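Local coordinates for LAE5 (Uncultured bacterium, PDB 5JD3), which probably cleaves ester bonds as a serine esterase of the GDSL lipase/acylhydrolase family, with a parallel-sheet alpha/beta/alpha fold, at residues A[57-60]-A[61-65]; A[116-119]-A[120-124]; A[133-136]-A[137-141]; A[144-147]-A[148-152]; A[197-200]-A[201-204]. One frame throughout, in Å; residues are numbered along the deposited sequence.

Overall arrangement
The five contacts follow one another along the chain, and each is a local set of helical or turn contacts. Contact 1 opens helix 59-70, contact 2 closes helix 113-121, contacts 3 and 4 share helix 132-146, and contact 5 closes helix 194-201. Contacts 1 and 3 lie on opposite sides of the chain's centre, with centres about 28 Å apart, as expected for helices covering the two faces of one five-stranded parallel sheet. Contacts 3 and 4 are neighbours, centres about 16 Å apart, whereas contacts 4 and 5 are about 32 Å apart. Together they mark helix starts, middles and ends in a three-layer alpha/beta/alpha fold, consistent with a GDSL-type hydrolase.

Contact 1 of 5, residues A[57-60]-A[61-65]; sequences SGYV and ALLNA
Gly58 O, the carbonyl of the N-cap residue, receives the backbone N-H of Leu62 at 3.1 Å, with the donor lying in the carbonyl plane. This bond opens the i to i+4 series. Next, Leu63 N reaches Tyr59 O at 2.7 Å, and Asn64 N reaches Val60 O at 3.0 Å; both donors are tilted somewhat from the planes of their carbonyls. Gly58 is buried at the cap and has no side chain to accommodate there, and the small Ala61 lets its CB sit 3.6 Å from Gly58 O. The segments form the first turns of helix 59-70, which in the three-layer alpha/beta/alpha fold packs on strands 29-34 and 77-82 through Ile32 and Leu78, and against helix 219-232. Tyr59 suits this buried place because its ring is apolar while its hydroxyl is satisfied by a hydrogen bond with Thr38 OG1. Its CG sits between the backbone N and carbonyl carbon (chi1 77°), which lays the ring alongside Leu63. Leu63 CD1 comes up at the ring edge, 3.9 Å from Tyr59 CD1, and Val60 CG2 covers one face of the ring, offset toward its rim.

Contact 2 of 5, residues A[116-119]-A[120-124]; sequences VWRQ and FDLPL
Arg118 and Asp121 join side-on, two nitrogens to two oxygens. Arg118 NE points at Asp121 OD1 over 3.1 Å and Arg118 NH1 at Asp121 OD2 over 2.6 Å, both almost straight, and each oxygen uses its syn lone pair. The guanidinium and carboxylate planes are 13° apart, so the salt bridge is nearly flat. Two bends in the arginine chain curl the group back to meet the acid. Asp121 has its CG between backbone N and carbonyl carbon (chi1 54°), which brings the carboxylate back toward Trp117 and Arg118. The bridge lies over one face of the Trp117 indole, whose plane is 22° from that of the carboxylate: Asp121 OD2 is 3.5 Å above the ring plane and Arg118 NH1 3.3 Å, both offset toward the rim. A methionine in place of Arg118 would probably leave the Asp121 carboxylate without its charged mate and free to turn away from the indole. Val116 and Phe120 lie side by side, CG1 to CE2 3.9 Å. Trp117 O accepts both Phe120 N and Asp121 N as helix 113-121 ends. Val116, Trp117 and Phe120 lean on helix 168-187, while Trp117 touches Ile215 and what is probably the Ser-His-Asp triad.

Contact 3 of 5, residues A[133-136]-A[137-141]; sequences EEYE and KTLDE
Helix 132-146, one of the outer-layer helices of the alpha/beta/alpha fold, is amphipathic here: Tyr135 and Leu139 face inward, while Glu133 and Lys137 lie on the exposed side. Regular i to i+4 bonds hold the turn, among them Lys137 N to Glu133 O at 3.0 Å and Asp140 N to Glu136 O at 2.8 Å. Tyr135 and Leu139 run side by side, with CE2 of the ring 3.9 Å from Leu139 CD2. Tyrosine fits because its buried ring ends in a hydroxyl that bonds to Ile111 O, and the ring also meets Tyr176 of helix 168-187. Glu134 extends fully away from the helix to form a salt bridge with Arg89, and its CG passes alongside the Thr138 hydroxyl. Thr138 in turn packs on Val88 and Ala92 of helix 88-100. Its OG1 stands beside the backbone N (chi1 -52°), a position from which it can reach back one turn. Replacement of Thr138 by a valine is likely to cost Glu134 O its second donor and leave only the backbone bond. As it stands, Glu134 O is gripped from opposite faces of its plane, by Thr138 OG1 at 2.7 Å and by Thr138 N at 2.9 Å.

Contact 4 of 5, residues A[144-147]-A[148-152]; sequences ARTA and PTVKG
Thr146 O is the hub of this chain reversal, with Thr149 and Val150 both folding over it. Thr149 N makes a weak, bent hydrogen bond to Thr146 O, 3.1 Å long. Thr149 has its hydroxyl anti to the backbone N (chi1 -168°), and this turns CG2 inward, between N and the carbonyl carbon, where it meets Thr146 O at 3.1 Å. In Val150 the first branch, CG1, stands anti to the carbonyl carbon (chi1 -62°) and CG2 takes the inner place, 3.3 Å from that same Thr146 O. CG1 also comes across Thr146 CG2 at 4.1 Å, a methyl-to-methyl touch at an oblique angle. Thr146 keeps its methyl for this contact and its OG1 for Leu142 O one turn earlier, so the residue serves both an apolar and a polar neighbour. Pro148 suits its position because it has no N-H to give to Ala144 O, and its ring carbon CD lies 3.4 Å from that oxygen instead. The peptide link to Ala147 holds the CB of that residue close to the same CD. Val150 and Thr146 both pack on Val107, and Thr146 also touches Phe100 of helix 88-100. Beyond Val150, whose backbone is extended, the chain enters strand 152-156 next to strand 106-110, as in the helix-to-strand return of a beta-alpha-beta crossover.

Contact 5 of 5, residues A[197-200]-A[201-204]; sequences AFDR and YLQH
Phe198 O accepts from Leu202 N over 2.8 Å, nearly in line with the carbonyl bond, the shortest hydrogen bond of the contact. It belongs to the C-terminal end of helix 194-201, where the i to i+4 pattern gives way to i to i+3 turns. Tyr201 N reaches back four residues, to Ala197 O at 3.2 Å, but Gln203 N is bonded three residues back, to Arg200 O at 3.3 Å. That donor stands 65° out of the carbonyl plane, as a tighter turn requires. His204 N bonds to Tyr201 O in the same three-residue step, and its imidazole turns an edge toward Arg200 O. Leu202 covers the last full helical turn: its CG, beside the backbone N (chi1 -69°), rests 3.2 Å from Phe198 O, while Pro163 and Pro207 also touch it. Buried Ala197, being small, lies against Val224 and Ala228 of helix 219-232, and the apolar ring of Phe198 packs on Ile225 and meets the Tyr159 ring. Asp199 points away from the turn, its carboxylate bridged to Arg170 and hydrogen-bonded to Gln195. Tyr201 reaches Gln209 with its hydroxyl. Gln203 lies with CG 3.4 Å from Asp199 O, its chain, extended beyond CG, running alongside the turn with NE2 3.8 Å from Arg200 CA. Arg200 bends at chi3 back over its helix, with Ala197 CA 3.4 Å above the plane of its guanidinium, offset toward the rim.

Contact 1 of 5, residues A[57-60]-A[61-65]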
loop_
_atom_site.group_PDB
_atom_site.type_symbol
_atom_site.label_atom_id
_atom_site.label_comp_id
_atom_site.label_asym_id
_atom_site.label_seq_id
_atom_site.Cartn_x
_atom_site.Cartn_y
_atom_site.Cartn_z
ATOM N N SER A 57 13.789 -1.782 -1.012
ATOM C CA SER A 57 13.972 -2.511 -2.262
ATOM C C SER A 57 12.660 -3.118 -2.751
ATOM O O SER A 57 12.653 -4.174 -3.385
ATOM C CB SER A 57 15.027 -3.604 -2.089
ATOM O OG SER A 57 14.627 -4.556 -1.120
ATOM N N GLY A 58 11.554 -2.443 -2.454
ATOM C CA GLY A 58 10.237 -2.922 -2.835
ATOM C C GLY A 58 9.579 -2.059 -3.895
ATOM O O GLY A 58 10.261 -1.397 -4.676
ATOM N N TYR A 59 8.248 -2.058 -3.915
ATOM C CA TYR A 59 7.503 -1.370 -4.965
ATOM C C TYR A 59 7.637 0.147 -4.864
ATOM O O TYR A 59 7.593 0.844 -5.876
ATOM C CB TYR A 59 6.024 -1.778 -4.934
ATOM C CG TYR A 59 5.191 -1.137 -3.841
ATOM C CD1 TYR A 59 4.485 0.038 -4.077
ATOM C CD2 TYR A 59 5.089 -1.719 -2.584
ATOM C CE1 TYR A 59 3.717 0.624 -3.087
ATOM C CE2 TYR A 59 4.321 -1.140 -1.588
ATOM C CZ TYR A 59 3.639 0.030 -1.845
ATOM O OH TYR A 59 2.874 0.609 -0.857
ATOM N N VAL A 60 7.798 0.654 -3.645
ATOM C CA VAL A 60 7.985 2.086 -3.437
ATOM C C VAL A 60 9.264 2.554 -4.127
ATOM O O VAL A 60 9.278 3.588 -4.796
ATOM C CB VAL A 60 8.041 2.441 -1.937
ATOM C CG1 VAL A 60 8.516 3.875 -1.740
ATOM C CG2 VAL A 60 6.679 2.231 -1.293
ATOM N N ALA A 61 10.332 1.779 -3.969
ATOM C CA ALA A 61 11.594 2.070 -4.638
ATOM C C ALA A 61 11.450 1.912 -6.148
ATOM O O ALA A 61 12.099 2.616 -6.922
ATOM C CB ALA A 61 12.697 1.168 -4.112
ATOM N N LEU A 62 10.595 0.982 -6.559
ATOM C CA LEU A 62 10.324 0.760 -7.973
ATOM C C LEU A 62 9.566 1.937 -8.572
ATOM O O LEU A 62 9.862 2.375 -9.683
ATOM C CB LEU A 62 9.535 -0.535 -8.172
ATOM C CG LEU A 62 10.329 -1.817 -7.921
ATOM C CD1 LEU A 62 9.463 -3.041 -8.139
ATOM C CD2 LEU A 62 11.550 -1.859 -8.819
ATOM N N LEU A 63 8.588 2.444 -7.826
ATOM C CA LEU A 63 7.833 3.620 -8.242
ATOM C C LEU A 63 8.753 4.821 -8.400
ATOM O O LEU A 63 8.680 5.545 -9.392
ATOM C CB LEU A 63 6.726 3.940 -7.233
ATOM C CG LEU A 63 5.532 2.987 -7.173
ATOM C CD1 LEU A 63 4.584 3.395 -6.057
ATOM C CD2 LEU A 63 4.809 2.964 -8.505
ATOM N N ASN A 64 9.623 5.021 -7.414
ATOM C CA ASN A 64 10.553 6.142 -7.422
ATOM C C ASN A 64 11.500 6.087 -8.617
ATOM O O ASN A 64 11.758 7.102 -9.264
ATOM C CB ASN A 64 11.350 6.174 -6.117
ATOM C CG ASN A 64 12.172 7.438 -5.966
ATOM O OD1 ASN A 64 11.642 8.499 -5.633
ATOM N ND2 ASN A 64 13.473 7.331 -6.204
ATOM N N ALA A 65 12.009 4.894 -8.911
ATOM C CA ALA A 65 12.907 4.701 -10.044
ATOM C C ALA A 65 12.176 4.913 -11.365
ATOM O O ALA A 65 12.684 5.579 -12.267
ATOM C CB ALA A 65 13.525 3.312 -9.998
#

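Contact 2 of 5, residues A[116-119]-A[120-124]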
loop_
_atom_site.group_PDB
_atom_site.type_symbol
_atom_site.label_atom_id
_atom_site.label_comp_id
_atom_site.label_asym_id
_atom_site.label_seq_id
_atom_site.Cartn_x
_atom_site.Cartn_y
_atom_site.Cartn_z
ATOM N N VAL A 116 -5.425 -8.861 8.625
ATOM C CA VAL A 116 -6.038 -10.136 8.280
ATOM C C VAL A 116 -5.157 -11.309 8.703
ATOM O O VAL A 116 -5.648 -12.311 9.226
ATOM C CB VAL A 116 -6.313 -10.230 6.762
ATOM C CG1 VAL A 116 -6.801 -11.621 6.383
ATOM C CG2 VAL A 116 -7.319 -9.172 6.337
ATOM N N TRP A 117 -3.853 -11.166 8.488
ATOM C CA TRP A 117 -2.903 -12.259 8.678
ATOM C C TRP A 117 -2.859 -12.790 10.111
ATOM O O TRP A 117 -2.740 -13.997 10.324
ATOM C CB TRP A 117 -1.501 -11.812 8.259
ATOM C CG TRP A 117 -0.634 -12.931 7.769
ATOM C CD1 TRP A 117 -0.920 -14.264 7.803
ATOM C CD2 TRP A 117 0.657 -12.811 7.162
ATOM N NE1 TRP A 117 0.114 -14.984 7.256
ATOM C CE2 TRP A 117 1.095 -14.116 6.856
ATOM C CE3 TRP A 117 1.486 -11.730 6.851
ATOM C CZ2 TRP A 117 2.326 -14.366 6.254
ATOM C CZ3 TRP A 117 2.708 -11.982 6.254
ATOM C CH2 TRP A 117 3.116 -13.290 5.960
ATOM N N ARG A 118 -2.956 -11.893 11.088
ATOM C CA ARG A 118 -2.845 -12.278 12.492
ATOM C C ARG A 118 -4.000 -13.166 12.944
ATOM O O ARG A 118 -3.868 -13.931 13.900
ATOM C CB ARG A 118 -2.763 -11.038 13.383
ATOM C CG ARG A 118 -1.531 -10.171 13.150
ATOM C CD ARG A 118 -0.236 -10.886 13.522
ATOM N NE ARG A 118 0.288 -11.702 12.430
ATOM C CZ ARG A 118 1.052 -11.236 11.447
ATOM N NH1 ARG A 118 1.484 -12.052 10.496
ATOM N NH2 ARG A 118 1.384 -9.953 11.416
ATOM N N GLN A 119 -5.128 -13.069 12.249
ATOM C CA GLN A 119 -6.293 -13.879 12.579
ATOM C C GLN A 119 -6.088 -15.337 12.176
ATOM O O GLN A 119 -6.894 -16.200 12.522
ATOM C CB GLN A 119 -7.545 -13.318 11.899
ATOM C CG GLN A 119 -7.814 -11.853 12.203
ATOM C CD GLN A 119 -9.038 -11.324 11.481
ATOM O OE1 GLN A 119 -10.059 -12.004 11.382
ATOM N NE2 GLN A 119 -8.939 -10.101 10.971
ATOM N N PHE A 120 -5.006 -15.610 11.452
ATOM C CA PHE A 120 -4.761 -16.956 10.942
ATOM C C PHE A 120 -3.460 -17.590 11.445
ATOM O O PHE A 120 -3.410 -18.801 11.659
ATOM C CB PHE A 120 -4.777 -16.942 9.412
ATOM C CG PHE A 120 -6.127 -16.632 8.828
ATOM C CD1 PHE A 120 -7.083 -17.625 8.698
ATOM C CD2 PHE A 120 -6.443 -15.348 8.415
ATOM C CE1 PHE A 120 -8.328 -17.346 8.166
ATOM C CE2 PHE A 120 -7.686 -15.061 7.880
ATOM C CZ PHE A 120 -8.630 -16.062 7.757
ATOM N N ASP A 121 -2.410 -16.794 11.635
ATOM C CA ASP A 121 -1.166 -17.350 12.169
ATOM C C ASP A 121 -1.109 -17.205 13.690
ATOM O O ASP A 121 -0.304 -17.856 14.353
ATOM C CB ASP A 121 0.065 -16.703 11.516
ATOM C CG ASP A 121 0.060 -15.187 11.594
ATOM O OD1 ASP A 121 -0.670 -14.619 12.432
ATOM O OD2 ASP A 121 0.806 -14.559 10.813
ATOM N N LEU A 122 -1.972 -16.350 14.232
ATOM C CA LEU A 122 -2.136 -16.226 15.678
ATOM C C LEU A 122 -3.618 -16.233 16.051
ATOM O O LEU A 122 -4.134 -15.241 16.566
ATOM C CB LEU A 122 -1.475 -14.947 16.193
ATOM C CG LEU A 122 0.042 -14.815 16.050
ATOM C CD1 LEU A 122 0.496 -13.448 16.536
ATOM C CD2 LEU A 122 0.758 -15.920 16.811
ATOM N N PRO A 123 -4.306 -17.360 15.803
ATOM C CA PRO A 123 -5.767 -17.423 15.930
ATOM C C PRO A 123 -6.262 -17.317 17.369
ATOM O O PRO A 123 -7.420 -16.960 17.592
ATOM C CB PRO A 123 -6.115 -18.803 15.349
ATOM C CG PRO A 123 -4.859 -19.301 14.689
ATOM C CD PRO A 123 -3.741 -18.668 15.440
ATOM N N LEU A 124 -5.397 -17.620 18.330
ATOM C CA LEU A 124 -5.810 -17.680 19.728
ATOM C C LEU A 124 -5.706 -16.326 20.423
ATOM O O LEU A 124 -6.388 -16.081 21.418
ATOM C CB LEU A 124 -4.977 -18.720 20.476
ATOM C CG LEU A 124 -5.034 -20.133 19.890
ATOM C CD1 LEU A 124 -4.304 -21.124 20.786
ATOM C CD2 LEU A 124 -6.477 -20.567 19.660
#

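Contact 3 of 5, residues A[133-136]-A[137-141]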
loop_
_atom_site.group_PDB
_atom_site.type_symbol
_atom_site.label_atom_id
_atom_site.label_comp_id
_atom_site.label_asym_id
_atom_site.label_seq_id
_atom_site.Cartn_x
_atom_site.Cartn_y
_atom_site.Cartn_z
ATOM N N GLU A 133 -15.022 -4.448 11.476
ATOM C CA GLU A 133 -15.642 -3.207 11.922
ATOM C C GLU A 133 -14.600 -2.158 12.303
ATOM O O GLU A 133 -14.696 -1.001 11.894
ATOM C CB GLU A 133 -16.575 -3.474 13.104
ATOM C CG GLU A 133 -17.191 -2.222 13.704
ATOM C CD GLU A 133 -18.231 -2.535 14.762
ATOM O OE1 GLU A 133 -18.810 -3.641 14.718
ATOM O OE2 GLU A 133 -18.467 -1.677 15.638
ATOM N N GLU A 134 -13.607 -2.566 13.089
ATOM C CA GLU A 134 -12.541 -1.658 13.500
ATOM C C GLU A 134 -11.716 -1.211 12.300
ATOM O O GLU A 134 -11.329 -0.047 12.201
ATOM C CB GLU A 134 -11.634 -2.315 14.542
ATOM C CG GLU A 134 -10.470 -1.438 14.981
ATOM C CD GLU A 134 -9.561 -2.120 15.984
ATOM O OE1 GLU A 134 -9.825 -3.290 16.330
ATOM O OE2 GLU A 134 -8.580 -1.485 16.426
ATOM N N TYR A 135 -11.453 -2.147 11.393
ATOM C CA TYR A 135 -10.688 -1.859 10.186
ATOM C C TYR A 135 -11.360 -0.774 9.352
ATOM O O TYR A 135 -10.713 0.185 8.939
ATOM C CB TYR A 135 -10.507 -3.130 9.352
ATOM C CG TYR A 135 -9.721 -2.925 8.075
ATOM C CD1 TYR A 135 -8.333 -2.893 8.089
ATOM C CD2 TYR A 135 -10.367 -2.771 6.855
ATOM C CE1 TYR A 135 -7.611 -2.707 6.925
ATOM C CE2 TYR A 135 -9.653 -2.585 5.686
ATOM C CZ TYR A 135 -8.276 -2.556 5.726
ATOM O OH TYR A 135 -7.560 -2.371 4.565
ATOM N N GLU A 136 -12.658 -0.928 9.114
ATOM C CA GLU A 136 -13.414 0.052 8.342
ATOM C C GLU A 136 -13.443 1.409 9.034
ATOM O O GLU A 136 -13.094 2.426 8.437
ATOM C CB GLU A 136 -14.847 -0.430 8.106
ATOM C CG GLU A 136 -15.751 0.632 7.497
ATOM C CD GLU A 136 -17.149 0.121 7.208
ATOM O OE1 GLU A 136 -17.607 -0.802 7.913
ATOM O OE2 GLU A 136 -17.794 0.649 6.277
ATOM N N LYS A 137 -13.860 1.408 10.297
ATOM C CA LYS A 137 -14.001 2.631 11.079
ATOM C C LYS A 137 -12.698 3.424 11.143
ATOM O O LYS A 137 -12.697 4.642 10.969
ATOM C CB LYS A 137 -14.478 2.298 12.495
ATOM C CG LYS A 137 -14.858 3.510 13.331
ATOM C CD LYS A 137 -16.362 3.567 13.557
ATOM C CE LYS A 137 -16.729 4.615 14.595
ATOM N NZ LYS A 137 -18.200 4.671 14.831
ATOM N N THR A 138 -11.593 2.726 11.384
ATOM C CA THR A 138 -10.288 3.371 11.492
ATOM C C THR A 138 -9.796 3.872 10.137
ATOM O O THR A 138 -9.296 4.991 10.025
ATOM C CB THR A 138 -9.235 2.415 12.088
ATOM O OG1 THR A 138 -9.733 1.853 13.308
ATOM C CG2 THR A 138 -7.937 3.155 12.370
ATOM N N LEU A 139 -9.941 3.038 9.112
ATOM C CA LEU A 139 -9.507 3.386 7.761
ATOM C C LEU A 139 -10.290 4.579 7.221
ATOM O O LEU A 139 -9.719 5.491 6.625
ATOM C CB LEU A 139 -9.666 2.188 6.824
ATOM C CG LEU A 139 -9.154 2.327 5.390
ATOM C CD1 LEU A 139 -7.643 2.463 5.375
ATOM C CD2 LEU A 139 -9.596 1.136 4.555
ATOM N N ASP A 140 -11.601 4.559 7.437
ATOM C CA ASP A 140 -12.476 5.646 7.012
ATOM C C ASP A 140 -12.133 6.938 7.743
ATOM O O ASP A 140 -12.198 8.026 7.171
ATOM C CB ASP A 140 -13.941 5.271 7.252
ATOM C CG ASP A 140 -14.890 6.426 7.001
ATOM O OD1 ASP A 140 -15.339 6.587 5.847
ATOM O OD2 ASP A 140 -15.193 7.168 7.959
ATOM N N GLU A 141 -11.800 6.847 9.016
ATOM C CA GLU A 141 -11.426 8.006 9.811
ATOM C C GLU A 141 -10.106 8.632 9.401
ATOM O O GLU A 141 -9.983 9.820 9.356
ATOM C CB GLU A 141 -11.520 7.726 11.305
ATOM C CG GLU A 141 -10.756 8.653 12.245
ATOM C CD GLU A 141 -11.267 10.111 12.375
ATOM O OE1 GLU A 141 -12.387 10.474 11.914
ATOM O OE2 GLU A 141 -10.537 10.942 12.960
#

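Contact 4 of 5, residues A[144-147]-A[148-152]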
loop_
_atom_site.group_PDB
_atom_site.type_symbol
_atom_site.label_atom_id
_atom_site.label_comp_id
_atom_site.label_asym_id
_atom_site.label_seq_id
_atom_site.Cartn_x
_atom_site.Cartn_y
_atom_site.Cartn_z
ATOM N N ALA A 144 -10.881 10.368 6.138
ATOM C CA ALA A 144 -11.734 11.533 6.366
ATOM C C ALA A 144 -10.937 12.741 6.852
ATOM O O ALA A 144 -11.262 13.882 6.521
ATOM C CB ALA A 144 -12.833 11.194 7.362
ATOM N N ARG A 145 -9.892 12.489 7.634
ATOM C CA ARG A 145 -9.052 13.562 8.157
ATOM C C ARG A 145 -7.991 14.007 7.155
ATOM O O ARG A 145 -7.472 15.119 7.244
ATOM C CB ARG A 145 -8.369 13.129 9.457
ATOM C CG ARG A 145 -9.291 13.007 10.656
ATOM C CD ARG A 145 -8.637 13.595 11.900
ATOM N NE ARG A 145 -7.278 13.097 12.097
ATOM C CZ ARG A 145 -6.951 12.119 12.936
ATOM N NH1 ARG A 145 -7.887 11.530 13.668
ATOM N NH2 ARG A 145 -5.688 11.734 13.048
ATOM N N THR A 146 -7.673 13.136 6.201
ATOM C CA THR A 146 -6.561 13.379 5.286
ATOM C C THR A 146 -7.023 13.878 3.916
ATOM O O THR A 146 -6.325 14.649 3.260
ATOM C CB THR A 146 -5.716 12.099 5.099
ATOM O OG1 THR A 146 -5.329 11.591 6.381
ATOM C CG2 THR A 146 -4.468 12.386 4.279
ATOM N N ALA A 147 -8.204 13.441 3.491
ATOM C CA ALA A 147 -8.737 13.805 2.177
ATOM C C ALA A 147 -8.795 15.320 1.901
ATOM O O ALA A 147 -8.430 15.750 0.806
ATOM C CB ALA A 147 -10.125 13.190 1.991
ATOM N N PRO A 148 -9.250 16.134 2.873
ATOM C CA PRO A 148 -9.319 17.562 2.533
ATOM C C PRO A 148 -7.959 18.259 2.492
ATOM O O PRO A 148 -7.827 19.277 1.813
ATOM C CB PRO A 148 -10.181 18.153 3.658
ATOM C CG PRO A 148 -10.847 16.983 4.307
ATOM C CD PRO A 148 -9.875 15.866 4.180
ATOM N N THR A 149 -6.968 17.726 3.201
ATOM C CA THR A 149 -5.683 18.409 3.324
ATOM C C THR A 149 -4.708 18.051 2.204
ATOM O O THR A 149 -3.583 18.551 2.176
ATOM C CB THR A 149 -5.009 18.102 4.681
ATOM O OG1 THR A 149 -3.910 18.998 4.885
ATOM C CG2 THR A 149 -4.500 16.672 4.723
ATOM N N VAL A 150 -5.134 17.196 1.280
ATOM C CA VAL A 150 -4.269 16.785 0.175
ATOM C C VAL A 150 -4.934 16.981 -1.184
ATOM O O VAL A 150 -6.156 17.101 -1.278
ATOM C CB VAL A 150 -3.846 15.308 0.306
ATOM C CG1 VAL A 150 -3.042 15.093 1.580
ATOM C CG2 VAL A 150 -5.065 14.399 0.273
ATOM N N LYS A 151 -4.118 17.010 -2.234
ATOM C CA LYS A 151 -4.623 17.136 -3.597
ATOM C C LYS A 151 -5.253 15.832 -4.069
ATOM O O LYS A 151 -6.100 15.826 -4.962
ATOM C CB LYS A 151 -3.503 17.550 -4.554
ATOM C CG LYS A 151 -3.026 18.981 -4.377
ATOM C CD LYS A 151 -2.121 19.404 -5.523
ATOM C CE LYS A 151 -1.778 20.881 -5.440
ATOM N NZ LYS A 151 -0.971 21.333 -6.607
ATOM N N GLY A 152 -4.832 14.726 -3.465
ATOM C CA GLY A 152 -5.357 13.420 -3.816
ATOM C C GLY A 152 -4.913 12.345 -2.845
ATOM O O GLY A 152 -3.832 12.430 -2.261
#

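Contact 5 of 5, residues A[197-200]-A[201-204]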
loop_
_atom_site.group_PDB
_atom_site.type_symbol
_atom_site.label_atom_id
_atom_site.label_comp_id
_atom_site.label_asym_id
_atom_site.label_seq_id
_atom_site.Cartn_x
_atom_site.Cartn_y
_atom_site.Cartn_z
ATOM N N ALA A 197 -4.351 -7.264 -9.751
ATOM C CA ALA A 197 -3.102 -7.294 -10.502
ATOM C C ALA A 197 -2.381 -8.619 -10.291
ATOM O O ALA A 197 -1.858 -9.208 -11.238
ATOM C CB ALA A 197 -2.207 -6.130 -10.098
ATOM N N PHE A 198 -2.360 -9.086 -9.046
ATOM C CA PHE A 198 -1.764 -10.380 -8.735
ATOM C C PHE A 198 -2.574 -11.512 -9.356
ATOM O O PHE A 198 -2.009 -12.494 -9.837
ATOM C CB PHE A 198 -1.649 -10.580 -7.222
ATOM C CG PHE A 198 -0.409 -9.976 -6.621
ATOM C CD1 PHE A 198 0.846 -10.430 -6.994
ATOM C CD2 PHE A 198 -0.498 -8.966 -5.677
ATOM C CE1 PHE A 198 1.990 -9.881 -6.445
ATOM C CE2 PHE A 198 0.644 -8.413 -5.124
ATOM C CZ PHE A 198 1.889 -8.872 -5.508
ATOM N N ASP A 199 -3.897 -11.367 -9.354
ATOM C CA ASP A 199 -4.782 -12.376 -9.933
ATOM C C ASP A 199 -4.519 -12.568 -11.423
ATOM O O ASP A 199 -4.644 -13.675 -11.945
ATOM C CB ASP A 199 -6.250 -12.003 -9.708
ATOM C CG ASP A 199 -6.675 -12.153 -8.261
ATOM O OD1 ASP A 199 -5.871 -12.668 -7.454
ATOM O OD2 ASP A 199 -7.816 -11.767 -7.932
ATOM N N ARG A 200 -4.158 -11.486 -12.104
ATOM C CA ARG A 200 -3.817 -11.557 -13.520
ATOM C C ARG A 200 -2.480 -12.262 -13.716
ATOM O O ARG A 200 -2.325 -13.082 -14.622
ATOM C CB ARG A 200 -3.778 -10.159 -14.137
ATOM C CG ARG A 200 -5.110 -9.701 -14.711
ATOM C CD ARG A 200 -5.087 -8.222 -15.057
ATOM N NE ARG A 200 -5.425 -7.390 -13.906
ATOM C CZ ARG A 200 -4.873 -6.209 -13.649
ATOM N NH1 ARG A 200 -5.244 -5.521 -12.578
ATOM N NH2 ARG A 200 -3.948 -5.717 -14.461
ATOM N N TYR A 201 -1.519 -11.938 -12.858
ATOM C CA TYR A 201 -0.204 -12.566 -12.899
ATOM C C TYR A 201 -0.306 -14.067 -12.645
ATOM O O TYR A 201 0.355 -14.864 -13.311
ATOM C CB TYR A 201 0.728 -11.924 -11.868
ATOM C CG TYR A 201 2.171 -12.371 -11.970
ATOM C CD1 TYR A 201 3.102 -11.621 -12.676
ATOM C CD2 TYR A 201 2.605 -13.540 -11.354
ATOM C CE1 TYR A 201 4.423 -12.024 -12.770
ATOM C CE2 TYR A 201 3.921 -13.951 -11.446
ATOM C CZ TYR A 201 4.825 -13.189 -12.152
ATOM O OH TYR A 201 6.136 -13.596 -12.240
ATOM N N LEU A 202 -1.145 -14.442 -11.684
ATOM C CA LEU A 202 -1.264 -15.835 -11.256
ATOM C C LEU A 202 -1.929 -16.734 -12.297
ATOM O O LEU A 202 -2.078 -17.936 -12.079
ATOM C CB LEU A 202 -2.035 -15.914 -9.937
ATOM C CG LEU A 202 -1.303 -15.353 -8.717
ATOM C CD1 LEU A 202 -2.225 -15.296 -7.507
ATOM C CD2 LEU A 202 -0.061 -16.181 -8.416
ATOM N N GLN A 203 -2.328 -16.155 -13.425
ATOM C CA GLN A 203 -2.850 -16.941 -14.535
ATOM C C GLN A 203 -1.710 -17.642 -15.267
ATOM O O GLN A 203 -1.942 -18.518 -16.100
ATOM C CB GLN A 203 -3.633 -16.058 -15.511
ATOM C CG GLN A 203 -4.862 -15.389 -14.917
ATOM C CD GLN A 203 -5.590 -14.516 -15.923
ATOM O OE1 GLN A 203 -5.392 -14.643 -17.131
ATOM N NE2 GLN A 203 -6.439 -13.623 -15.427
ATOM N N HIS A 204 -0.480 -17.254 -14.947
ATOM C CA HIS A 204 0.688 -17.744 -15.670
ATOM C C HIS A 204 1.689 -18.467 -14.771
ATOM O O HIS A 204 2.511 -19.245 -15.254
ATOM C CB HIS A 204 1.381 -16.584 -16.387
ATOM C CG HIS A 204 0.470 -15.795 -17.276
ATOM N ND1 HIS A 204 -0.197 -14.669 -16.845
ATOM C CD2 HIS A 204 0.110 -15.974 -18.569
ATOM C CE1 HIS A 204 -0.927 -14.186 -17.835
ATOM N NE2 HIS A 204 -0.759 -14.960 -18.892
#